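Local coordinates for binding domain (Hc) of Paraclostridial Mosquitocidal Protein 1 (Paraclostridium bifermentans, PDB 6HOX) that serves as the receptor-binding part of a botulinum-like neurotoxin that specifically targets Anopheles mosquitoes, probably directing it to host nerve cells, at residues F244-G254 / L372-C383; S28-I36 / V52-I63. All blocks are in the same frame, centred on the assembly; numbering follows the deposited sequence.

Interaction 1: F244-G254 / L372-C383; sequences FNSNILRDFWG and LIQLQSNDKYYC
In the trefoil-type half of the binding domain, F244, L249 and G254 of the loop after helix 233-241 pack on strand end L372 and on N378, D379 and Y381 at the type I turn S377-K380. N378 anchors the turn. Its ND2 donates to F244 O at 2.9 Å (N-H...O 159°), and the acceptor lies close to the amide plane. With CG beside its own backbone N (chi1 -61°), the F244 ring turns one face to D379, whose CA is 3.6 Å from the ring centroid and whose CB lies above the CD2 side. The far end of F244 meets Y381 at the edge of the tyrosine ring, CE1 to CE1 at 4.0 Å. The Y381 ring also lies flat over the loop backbone. G254 CA is 3.3 Å from the centroid of the Y381 ring and 7° off its normal, a close CH-pi contact made possible by the missing side chain. R250 NH1 holds G254 O at 2.9 Å. One water bridges G254 O and Y381 OH, which also bonds W166 O; another joins I248 O, R250 NE and N378 O. At the other end L249 divides its two methyls: CD1 touches L372 CB at 3.6 Å, and CD2 rests on Q374 CB. F240 of helix 233-241 adds a ring against F244. Strand 435-438 borders F252, W253 and C383, and L372 leans on strand 384-388.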
loop_
_atom_site.group_PDB
_atom_site.type_symbol
_atom_site.label_atom_id
_atom_site.label_comp_id
_atom_site.label_asym_id
_atom_site.label_seq_id
_atom_site.Cartn_x
_atom_site.Cartn_y
_atom_site.Cartn_z
ATOM N N PHE A 244 -3.632 -11.779 1.769
ATOM C CA PHE A 244 -2.238 -11.951 2.222
ATOM C C PHE A 244 -2.010 -13.400 2.685
ATOM O O PHE A 244 -1.392 -13.649 3.711
ATOM C CB PHE A 244 -1.948 -10.925 3.323
ATOM C CG PHE A 244 -2.079 -9.492 2.864
ATOM C CD1 PHE A 244 -1.049 -8.891 2.163
ATOM C CD2 PHE A 244 -3.243 -8.765 3.088
ATOM C CE1 PHE A 244 -1.166 -7.580 1.729
ATOM C CE2 PHE A 244 -3.351 -7.454 2.655
ATOM C CZ PHE A 244 -2.316 -6.870 1.970
ATOM N N ASN A 245 -2.480 -14.354 1.886
ATOM C CA ASN A 245 -2.502 -15.773 2.260
ATOM C C ASN A 245 -1.153 -16.445 1.946
ATOM O O ASN A 245 -0.929 -17.587 2.330
ATOM C CB ASN A 245 -3.649 -16.516 1.570
ATOM C CG ASN A 245 -3.760 -16.201 0.088
ATOM O OD1 ASN A 245 -3.624 -15.041 -0.318
ATOM N ND2 ASN A 245 -4.015 -17.216 -0.729
ATOM N N SER A 246 -0.250 -15.741 1.261
ATOM C CA SER A 246 1.026 -16.312 0.858
ATOM C C SER A 246 2.158 -15.768 1.737
ATOM O O SER A 246 1.975 -14.879 2.566
ATOM C CB SER A 246 1.285 -16.061 -0.594
ATOM O OG SER A 246 1.637 -14.707 -0.795
ATOM N N ASN A 247 3.350 -16.317 1.529
ATOM C CA ASN A 247 4.504 -16.008 2.355
ATOM C C ASN A 247 5.398 -14.963 1.678
ATOM O O ASN A 247 6.494 -14.727 2.145
ATOM C CB ASN A 247 5.252 -17.295 2.702
ATOM C CG ASN A 247 4.459 -18.126 3.679
ATOM O OD1 ASN A 247 3.760 -17.582 4.537
ATOM N ND2 ASN A 247 4.519 -19.440 3.530
ATOM N N ILE A 248 4.924 -14.329 0.598
ATOM C CA ILE A 248 5.714 -13.314 -0.080
ATOM C C ILE A 248 5.782 -12.082 0.829
ATOM O O ILE A 248 4.809 -11.744 1.504
ATOM C CB ILE A 248 5.155 -12.972 -1.473
ATOM C CG1 ILE A 248 3.794 -12.284 -1.370
ATOM C CG2 ILE A 248 5.137 -14.203 -2.374
ATOM C CD1 ILE A 248 3.158 -11.954 -2.692
ATOM N N LEU A 249 6.949 -11.443 0.864
ATOM C CA LEU A 249 7.094 -10.157 1.517
ATOM C C LEU A 249 6.603 -9.069 0.557
ATOM O O LEU A 249 6.291 -9.321 -0.602
ATOM C CB LEU A 249 8.564 -9.959 1.920
ATOM C CG LEU A 249 9.057 -10.890 3.029
ATOM C CD1 LEU A 249 10.540 -10.676 3.291
ATOM C CD2 LEU A 249 8.255 -10.680 4.297
ATOM N N ARG A 250 6.558 -7.844 1.050
ATOM C CA ARG A 250 5.982 -6.725 0.351
ATOM C C ARG A 250 6.957 -5.553 0.319
ATOM O O ARG A 250 7.786 -5.376 1.222
ATOM C CB ARG A 250 4.697 -6.287 1.067
ATOM C CG ARG A 250 3.624 -7.358 1.095
ATOM C CD ARG A 250 2.793 -7.313 -0.156
ATOM N NE ARG A 250 1.871 -8.432 -0.196
ATOM C CZ ARG A 250 1.203 -8.786 -1.274
ATOM N NH1 ARG A 250 1.169 -7.972 -2.313
ATOM N NH2 ARG A 250 0.585 -9.952 -1.313
ATOM N N ASP A 251 6.830 -4.749 -0.733
ATOM C CA ASP A 251 7.470 -3.461 -0.784
ATOM C C ASP A 251 6.572 -2.410 -0.118
ATOM O O ASP A 251 5.466 -2.690 0.324
ATOM C CB ASP A 251 7.896 -3.088 -2.208
ATOM C CG ASP A 251 6.783 -2.766 -3.187
ATOM O OD1 ASP A 251 5.660 -2.433 -2.738
ATOM O OD2 ASP A 251 7.061 -2.837 -4.405
ATOM N N PHE A 252 7.122 -1.200 -0.020
ATOM C CA PHE A 252 6.551 -0.059 0.649
ATOM C C PHE A 252 5.142 0.262 0.118
ATOM O O PHE A 252 4.286 0.754 0.892
ATOM C CB PHE A 252 7.495 1.126 0.438
ATOM C CG PHE A 252 7.051 2.398 1.107
ATOM C CD1 PHE A 252 7.354 2.630 2.444
ATOM C CD2 PHE A 252 6.308 3.333 0.415
ATOM C CE1 PHE A 252 6.942 3.793 3.067
ATOM C CE2 PHE A 252 5.890 4.496 1.040
ATOM C CZ PHE A 252 6.221 4.731 2.355
ATOM N N TRP A 253 4.923 0.016 -1.185
ATOM C CA TRP A 253 3.679 0.319 -1.858
ATOM C C TRP A 253 2.620 -0.764 -1.616
ATOM O O TRP A 253 1.438 -0.520 -1.920
ATOM C CB TRP A 253 3.898 0.493 -3.361
ATOM C CG TRP A 253 4.977 1.448 -3.771
ATOM C CD1 TRP A 253 6.030 1.155 -4.590
ATOM C CD2 TRP A 253 5.099 2.844 -3.435
ATOM N NE1 TRP A 253 6.791 2.269 -4.800
ATOM C CE2 TRP A 253 6.247 3.325 -4.111
ATOM C CE3 TRP A 253 4.341 3.740 -2.672
ATOM C CZ2 TRP A 253 6.683 4.647 -4.002
ATOM C CZ3 TRP A 253 4.779 5.049 -2.554
ATOM C CH2 TRP A 253 5.928 5.494 -3.218
ATOM N N GLY A 254 3.040 -1.959 -1.161
ATOM C CA GLY A 254 2.140 -3.102 -0.953
ATOM C C GLY A 254 2.171 -4.138 -2.077
ATOM O O GLY A 254 1.312 -5.049 -2.100
ATOM N N LEU A 372 15.394 -12.336 5.694
ATOM C CA LEU A 372 14.272 -11.425 5.693
ATOM C C LEU A 372 13.055 -12.180 6.234
ATOM O O LEU A 372 12.651 -13.222 5.697
ATOM C CB LEU A 372 14.041 -10.869 4.281
ATOM C CG LEU A 372 14.901 -9.655 3.907
ATOM C CD1 LEU A 372 16.369 -10.017 3.837
ATOM C CD2 LEU A 372 14.468 -9.039 2.582
ATOM N N ILE A 373 12.487 -11.638 7.309
ATOM C CA ILE A 373 11.432 -12.293 8.072
ATOM C C ILE A 373 10.261 -11.324 8.261
ATOM O O ILE A 373 10.369 -10.113 8.061
ATOM C CB ILE A 373 11.944 -12.793 9.440
ATOM C CG1 ILE A 373 12.342 -11.619 10.334
ATOM C CG2 ILE A 373 13.072 -13.798 9.245
ATOM C CD1 ILE A 373 12.921 -12.006 11.664
ATOM N N GLN A 374 9.142 -11.900 8.670
ATOM C CA GLN A 374 7.972 -11.158 9.032
ATOM C C GLN A 374 7.488 -11.707 10.365
ATOM O O GLN A 374 6.911 -12.768 10.401
ATOM C CB GLN A 374 6.896 -11.250 7.951
ATOM C CG GLN A 374 5.637 -10.471 8.299
ATOM C CD GLN A 374 5.951 -9.036 8.613
ATOM O OE1 GLN A 374 6.145 -8.667 9.774
ATOM N NE2 GLN A 374 6.034 -8.220 7.572
ATOM N N LEU A 375 7.757 -10.963 11.437
ATOM C CA LEU A 375 7.391 -11.357 12.789
ATOM C C LEU A 375 6.004 -10.825 13.162
ATOM O O LEU A 375 5.483 -11.181 14.205
ATOM C CB LEU A 375 8.446 -10.828 13.767
ATOM C CG LEU A 375 9.834 -11.461 13.655
ATOM C CD1 LEU A 375 10.808 -10.772 14.596
ATOM C CD2 LEU A 375 9.786 -12.950 13.959
ATOM N N GLN A 376 5.453 -9.936 12.333
ATOM C CA GLN A 376 4.084 -9.437 12.460
ATOM C C GLN A 376 3.219 -10.259 11.486
ATOM O O GLN A 376 3.525 -11.396 11.223
ATOM C CB GLN A 376 4.086 -7.922 12.222
ATOM C CG GLN A 376 4.950 -7.138 13.208
ATOM C CD GLN A 376 4.474 -7.293 14.634
ATOM O OE1 GLN A 376 3.286 -7.161 14.925
ATOM N NE2 GLN A 376 5.398 -7.583 15.540
ATOM N N SER A 377 2.151 -9.688 10.937
ATOM C CA SER A 377 1.267 -10.416 10.003
ATOM C C SER A 377 1.690 -10.146 8.555
ATOM O O SER A 377 2.423 -9.202 8.295
ATOM C CB SER A 377 -0.144 -10.023 10.248
ATOM O OG SER A 377 -0.232 -8.613 10.376
ATOM N N ASN A 378 1.221 -10.993 7.630
ATOM C CA ASN A 378 1.615 -10.971 6.211
ATOM C C ASN A 378 1.173 -9.685 5.502
ATOM O O ASN A 378 1.689 -9.385 4.420
ATOM C CB ASN A 378 0.999 -12.113 5.404
ATOM C CG ASN A 378 1.655 -13.456 5.630
ATOM O OD1 ASN A 378 2.776 -13.540 6.127
ATOM N ND2 ASN A 378 0.958 -14.513 5.241
ATOM N N ASP A 379 0.215 -8.954 6.088
ATOM C CA ASP A 379 -0.324 -7.759 5.484
ATOM C C ASP A 379 0.614 -6.551 5.643
ATOM O O ASP A 379 0.405 -5.534 4.994
ATOM C CB ASP A 379 -1.702 -7.434 6.067
ATOM C CG ASP A 379 -1.678 -7.347 7.578
ATOM O OD1 ASP A 379 -1.465 -8.392 8.218
ATOM O OD2 ASP A 379 -1.784 -6.228 8.088
ATOM N N LYS A 380 1.617 -6.626 6.530
ATOM C CA LYS A 380 2.543 -5.489 6.743
ATOM C C LYS A 380 3.400 -5.258 5.489
ATOM O O LYS A 380 3.795 -6.196 4.798
ATOM C CB LYS A 380 3.366 -5.747 8.005
ATOM C CG LYS A 380 2.516 -5.922 9.252
ATOM C CD LYS A 380 1.522 -4.796 9.410
ATOM C CE LYS A 380 0.969 -4.629 10.814
ATOM N NZ LYS A 380 0.602 -5.941 11.390
ATOM N N TYR A 381 3.635 -3.984 5.164
ATOM C CA TYR A 381 4.377 -3.617 3.966
ATOM C C TYR A 381 5.849 -3.359 4.300
ATOM O O TYR A 381 6.559 -2.788 3.495
ATOM C CB TYR A 381 3.776 -2.375 3.309
ATOM C CG TYR A 381 2.419 -2.585 2.687
ATOM C CD1 TYR A 381 1.819 -3.838 2.628
ATOM C CD2 TYR A 381 1.715 -1.518 2.164
ATOM C CE1 TYR A 381 0.548 -4.021 2.099
ATOM C CE2 TYR A 381 0.450 -1.691 1.618
ATOM C CZ TYR A 381 -0.131 -2.946 1.571
ATOM O OH TYR A 381 -1.376 -3.125 1.021
ATOM N N TYR A 382 6.266 -3.753 5.506
ATOM C CA TYR A 382 7.655 -3.717 5.944
ATOM C C TYR A 382 8.060 -5.139 6.332
ATOM O O TYR A 382 7.208 -6.024 6.420
ATOM C CB TYR A 382 7.811 -2.757 7.122
ATOM C CG TYR A 382 6.826 -2.972 8.245
ATOM C CD1 TYR A 382 7.009 -3.969 9.194
ATOM C CD2 TYR A 382 5.691 -2.182 8.355
ATOM C CE1 TYR A 382 6.096 -4.167 10.223
ATOM C CE2 TYR A 382 4.777 -2.358 9.383
ATOM C CZ TYR A 382 4.971 -3.358 10.314
ATOM O OH TYR A 382 4.055 -3.524 11.318
ATOM N N CYS A 383 9.363 -5.357 6.550
ATOM C CA CYS A 383 9.828 -6.608 7.113
ATOM C C CYS A 383 10.860 -6.332 8.208
ATOM O O CYS A 383 11.238 -5.197 8.443
ATOM C CB CYS A 383 10.408 -7.497 6.020
ATOM S SG CYS A 383 11.951 -6.867 5.325
HETATM O O HOH W 1 2.335 -10.401 1.965
HETATM O O HOH W 2 4.594 -11.755 4.677
HETATM O O HOH W 3 9.013 -2.961 2.309
HETATM O O HOH W 4 6.339 -7.672 3.944
HETATM O O HOH W 5 -1.051 -5.189 -0.884
#

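Interaction 2: S28-I36 / V52-I63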
loop_
_atom_site.group_PDB
_atom_site.type_symbol
_atom_site.label_atom_id
_atom_site.label_comp_id
_atom_site.label_asym_id
_atom_site.label_seq_id
_atom_site.Cartn_x
_atom_site.Cartn_y
_atom_site.Cartn_z
ATOM N N SER A 28 -16.968 -9.277 -9.559
ATOM C CA SER A 28 -15.580 -9.060 -9.170
ATOM C C SER A 28 -14.770 -8.597 -10.381
ATOM O O SER A 28 -14.481 -9.385 -11.281
ATOM C CB SER A 28 -14.982 -10.288 -8.555
ATOM O OG SER A 28 -13.626 -10.060 -8.222
ATOM N N LEU A 29 -14.361 -7.327 -10.362
ATOM C CA LEU A 29 -13.697 -6.729 -11.495
ATOM C C LEU A 29 -12.185 -6.860 -11.303
ATOM O O LEU A 29 -11.640 -6.388 -10.298
ATOM C CB LEU A 29 -14.097 -5.255 -11.593
ATOM C CG LEU A 29 -13.442 -4.459 -12.712
ATOM C CD1 LEU A 29 -13.930 -4.918 -14.072
ATOM C CD2 LEU A 29 -13.700 -2.974 -12.528
ATOM N N GLY A 30 -11.530 -7.474 -12.292
ATOM C CA GLY A 30 -10.092 -7.655 -12.256
ATOM C C GLY A 30 -9.552 -8.020 -13.619
ATOM O O GLY A 30 -10.256 -7.900 -14.640
ATOM N N VAL A 31 -8.296 -8.471 -13.627
ATOM C CA VAL A 31 -7.604 -8.837 -14.842
ATOM C C VAL A 31 -7.350 -10.333 -14.782
ATOM O O VAL A 31 -6.895 -10.824 -13.773
ATOM C CB VAL A 31 -6.265 -8.087 -14.990
ATOM C CG1 VAL A 31 -5.456 -8.598 -16.178
ATOM C CG2 VAL A 31 -6.477 -6.583 -15.072
ATOM N N GLU A 32 -7.602 -11.026 -15.887
ATOM C CA GLU A 32 -7.187 -12.407 -16.009
ATOM C C GLU A 32 -6.740 -12.665 -17.446
ATOM O O GLU A 32 -7.441 -12.310 -18.371
ATOM C CB GLU A 32 -8.341 -13.332 -15.644
ATOM C CG GLU A 32 -7.908 -14.759 -15.403
ATOM C CD GLU A 32 -9.068 -15.711 -15.575
ATOM O OE1 GLU A 32 -9.457 -16.359 -14.572
ATOM O OE2 GLU A 32 -9.605 -15.764 -16.702
ATOM N N SER A 33 -5.561 -13.270 -17.609
ATOM C CA SER A 33 -5.038 -13.593 -18.939
ATOM C C SER A 33 -5.134 -12.366 -19.849
ATOM O O SER A 33 -5.780 -12.435 -20.905
ATOM C CB SER A 33 -5.794 -14.744 -19.554
ATOM O OG SER A 33 -5.715 -15.900 -18.742
ATOM N N ASP A 34 -4.543 -11.246 -19.408
ATOM C CA ASP A 34 -4.374 -10.035 -20.229
ATOM C C ASP A 34 -5.697 -9.330 -20.532
ATOM O O ASP A 34 -5.695 -8.461 -21.381
ATOM C CB ASP A 34 -3.774 -10.327 -21.608
ATOM C CG ASP A 34 -2.400 -10.970 -21.573
ATOM O OD1 ASP A 34 -1.690 -10.794 -20.547
ATOM O OD2 ASP A 34 -2.050 -11.642 -22.579
ATOM N N LYS A 35 -6.803 -9.711 -19.882
ATOM C CA LYS A 35 -8.112 -9.104 -20.153
ATOM C C LYS A 35 -8.802 -8.750 -18.834
ATOM O O LYS A 35 -8.711 -9.476 -17.869
ATOM C CB LYS A 35 -9.043 -10.048 -20.920
ATOM C CG LYS A 35 -8.991 -9.968 -22.436
ATOM C CD LYS A 35 -10.247 -10.510 -23.084
ATOM C CE LYS A 35 -11.342 -9.476 -23.232
ATOM N NZ LYS A 35 -11.228 -8.752 -24.522
ATOM N N ILE A 36 -9.553 -7.654 -18.874
ATOM C CA ILE A 36 -10.422 -7.203 -17.810
ATOM C C ILE A 36 -11.741 -7.976 -17.927
ATOM O O ILE A 36 -12.363 -8.012 -18.994
ATOM C CB ILE A 36 -10.574 -5.668 -17.909
ATOM C CG1 ILE A 36 -9.215 -4.989 -17.718
ATOM C CG2 ILE A 36 -11.621 -5.149 -16.931
ATOM C CD1 ILE A 36 -9.112 -3.599 -18.293
ATOM N N VAL A 52 -8.573 2.490 -21.205
ATOM C CA VAL A 52 -8.267 1.733 -19.989
ATOM C C VAL A 52 -6.952 0.975 -20.222
ATOM O O VAL A 52 -6.717 0.464 -21.317
ATOM C CB VAL A 52 -9.403 0.765 -19.610
ATOM C CG1 VAL A 52 -9.074 -0.031 -18.350
ATOM C CG2 VAL A 52 -10.743 1.474 -19.452
ATOM N N GLN A 53 -6.095 0.907 -19.197
ATOM C CA GLN A 53 -4.845 0.163 -19.301
ATOM C C GLN A 53 -4.794 -0.957 -18.257
ATOM O O GLN A 53 -5.524 -0.966 -17.258
ATOM C CB GLN A 53 -3.656 1.109 -19.139
ATOM C CG GLN A 53 -3.658 2.251 -20.146
ATOM C CD GLN A 53 -2.627 3.305 -19.834
ATOM O OE1 GLN A 53 -2.311 3.585 -18.684
ATOM N NE2 GLN A 53 -2.115 3.932 -20.878
ATOM N N ILE A 54 -3.929 -1.924 -18.555
ATOM C CA ILE A 54 -3.558 -2.999 -17.693
ATOM C C ILE A 54 -2.080 -2.801 -17.347
ATOM O O ILE A 54 -1.243 -2.736 -18.231
ATOM C CB ILE A 54 -3.821 -4.357 -18.375
ATOM C CG1 ILE A 54 -5.273 -4.481 -18.845
ATOM C CG2 ILE A 54 -3.419 -5.506 -17.464
ATOM C CD1 ILE A 54 -5.571 -5.761 -19.607
ATOM N N VAL A 55 -1.782 -2.671 -16.056
ATOM C CA VAL A 55 -0.439 -2.384 -15.593
ATOM C C VAL A 55 -0.104 -3.387 -14.496
ATOM O O VAL A 55 -0.968 -4.169 -14.076
ATOM C CB VAL A 55 -0.307 -0.926 -15.105
ATOM C CG1 VAL A 55 -0.594 0.063 -16.232
ATOM C CG2 VAL A 55 -1.186 -0.635 -13.897
ATOM N N ASP A 56 1.154 -3.356 -14.050
ATOM C CA ASP A 56 1.606 -4.168 -12.957
ATOM C C ASP A 56 0.884 -3.709 -11.689
ATOM O O ASP A 56 0.704 -2.501 -11.491
ATOM C CB ASP A 56 3.129 -4.099 -12.854
ATOM C CG ASP A 56 3.776 -4.756 -14.061
ATOM O OD1 ASP A 56 3.524 -5.966 -14.289
ATOM O OD2 ASP A 56 4.483 -4.058 -14.777
ATOM N N GLY A 57 0.504 -4.680 -10.845
ATOM C CA GLY A 57 -0.314 -4.433 -9.662
ATOM C C GLY A 57 0.216 -5.119 -8.420
ATOM O O GLY A 57 1.369 -5.475 -8.337
ATOM N N ARG A 58 -0.650 -5.267 -7.420
ATOM C CA ARG A 58 -0.242 -5.784 -6.100
ATOM C C ARG A 58 -0.292 -7.312 -6.109
ATOM O O ARG A 58 0.208 -7.965 -5.178
ATOM C CB ARG A 58 -1.151 -5.239 -4.989
ATOM C CG ARG A 58 -2.633 -5.560 -5.184
ATOM C CD ARG A 58 -3.471 -5.340 -3.926
ATOM N NE ARG A 58 -2.959 -6.021 -2.741
ATOM C CZ ARG A 58 -3.133 -7.312 -2.484
ATOM N NH1 ARG A 58 -3.860 -8.065 -3.301
ATOM N NH2 ARG A 58 -2.559 -7.845 -1.426
ATOM N N ASP A 59 -0.932 -7.867 -7.139
ATOM C CA ASP A 59 -1.065 -9.307 -7.298
ATOM C C ASP A 59 -1.236 -9.611 -8.789
ATOM O O ASP A 59 -2.359 -9.752 -9.308
ATOM C CB ASP A 59 -2.238 -9.826 -6.465
ATOM C CG ASP A 59 -2.417 -11.326 -6.574
ATOM O OD1 ASP A 59 -1.606 -11.966 -7.282
ATOM O OD2 ASP A 59 -3.358 -11.836 -5.961
ATOM N N SER A 60 -0.120 -9.658 -9.504
ATOM C CA SER A 60 -0.194 -9.601 -10.952
ATOM C C SER A 60 -0.904 -8.287 -11.360
ATOM O O SER A 60 -0.821 -7.282 -10.649
ATOM C CB SER A 60 -0.872 -10.842 -11.496
ATOM O OG SER A 60 -0.447 -11.099 -12.824
ATOM N N LYS A 61 -1.626 -8.290 -12.485
ATOM C CA LYS A 61 -1.948 -7.069 -13.198
ATOM C C LYS A 61 -3.160 -6.363 -12.560
ATOM O O LYS A 61 -3.987 -6.967 -11.888
ATOM C CB LYS A 61 -2.206 -7.387 -14.674
ATOM C CG LYS A 61 -1.042 -8.059 -15.390
ATOM C CD LYS A 61 0.067 -7.096 -15.759
ATOM C CE LYS A 61 1.125 -7.746 -16.628
ATOM N NZ LYS A 61 2.313 -6.873 -16.830
ATOM N N THR A 62 -3.242 -5.056 -12.797
ATOM C CA THR A 62 -4.329 -4.251 -12.294
ATOM C C THR A 62 -4.809 -3.296 -13.390
ATOM O O THR A 62 -4.076 -2.944 -14.305
ATOM C CB THR A 62 -3.897 -3.506 -11.024
ATOM O OG1 THR A 62 -5.053 -2.921 -10.422
ATOM C CG2 THR A 62 -2.853 -2.446 -11.292
ATOM N N ILE A 63 -6.058 -2.866 -13.244
ATOM C CA ILE A 63 -6.629 -1.837 -14.063
ATOM C C ILE A 63 -6.027 -0.492 -13.661
ATOM O O ILE A 63 -5.817 -0.208 -12.474
ATOM C CB ILE A 63 -8.160 -1.828 -13.907
ATOM C CG1 ILE A 63 -8.780 -3.108 -14.470
ATOM C CG2 ILE A 63 -8.730 -0.559 -14.520
ATOM C CD1 ILE A 63 -10.135 -3.455 -13.876
HETATM O O HOH W 6 -6.779 -8.268 -11.441
#
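Strands 28-32 and 61-63 run at 133° to each other, and their axes come within 6.0 Å. Across this gap water 6 accepts from V31 N at 2.7 Å and lies near K61 O. Each segment is itself a hairpin. E32-K35 forms a type I' turn closed by backbone bonds in both directions between E32 and K35. In the other segment V55 and T62 make a hydrogen-bonded antiparallel pair. V31 packs on K61 and I54: its CG1 is 3.8 Å from K61 CB and also reaches I54 CG2, while CG2 faces the backbone between T62 and I63. K61 then bends at chi2 (-77°), and the end of its chain turns from V31 to D56. There NZ forms a salt bridge with D56 OD1, approaching from off the carboxylate plane. This is the concanavalin-like beta-sandwich half of the binding domain, in which strands 25-32 and 61-66 both pair with strand 218-227. Apolar side chains fill the angle between the hairpins. I36 CD1 touches V52 CG1 at 3.6 Å, and I36 CG1 meets I63 CG1 at 3.8 Å. I36 and I54 lie alongside, pointing opposite ways, with I36 CD1 4.0 Å from I54 CG1. The CD1 of I54 reaches the turn backbone at D34 O, 3.2 Å away, a tight approach. I63 lies across L29, nearly perpendicular, with the I63 CD1 methyl 3.6 Å from L29 CG. Strand 46-48 borders this cluster: L29 rests on L46 and I36 on V48.

In the fold
Interaction 2 comes first along the chain, and interaction 1 follows. Their centres lie 21 Å apart. Interaction 2 belongs to the concanavalin-like half, beside strand 218-227. Interaction 1 belongs to the trefoil-like half, where the loop after helix 233-241 meets the end of strand 369-373 and the turn beyond it. The two meet directly through R58, in the turn between strands 53-56 and 61-66. Its carbonyl O probably accepts a hydrogen bond from R250 NH1, and its NH2 packs near F244 CE1. W166 adds to the same boundary: it touches R58 and T62, and its carbonyl O takes Y381 OH. Residues of both contacts thus form part of the interface that joins the two halves of the binding domain.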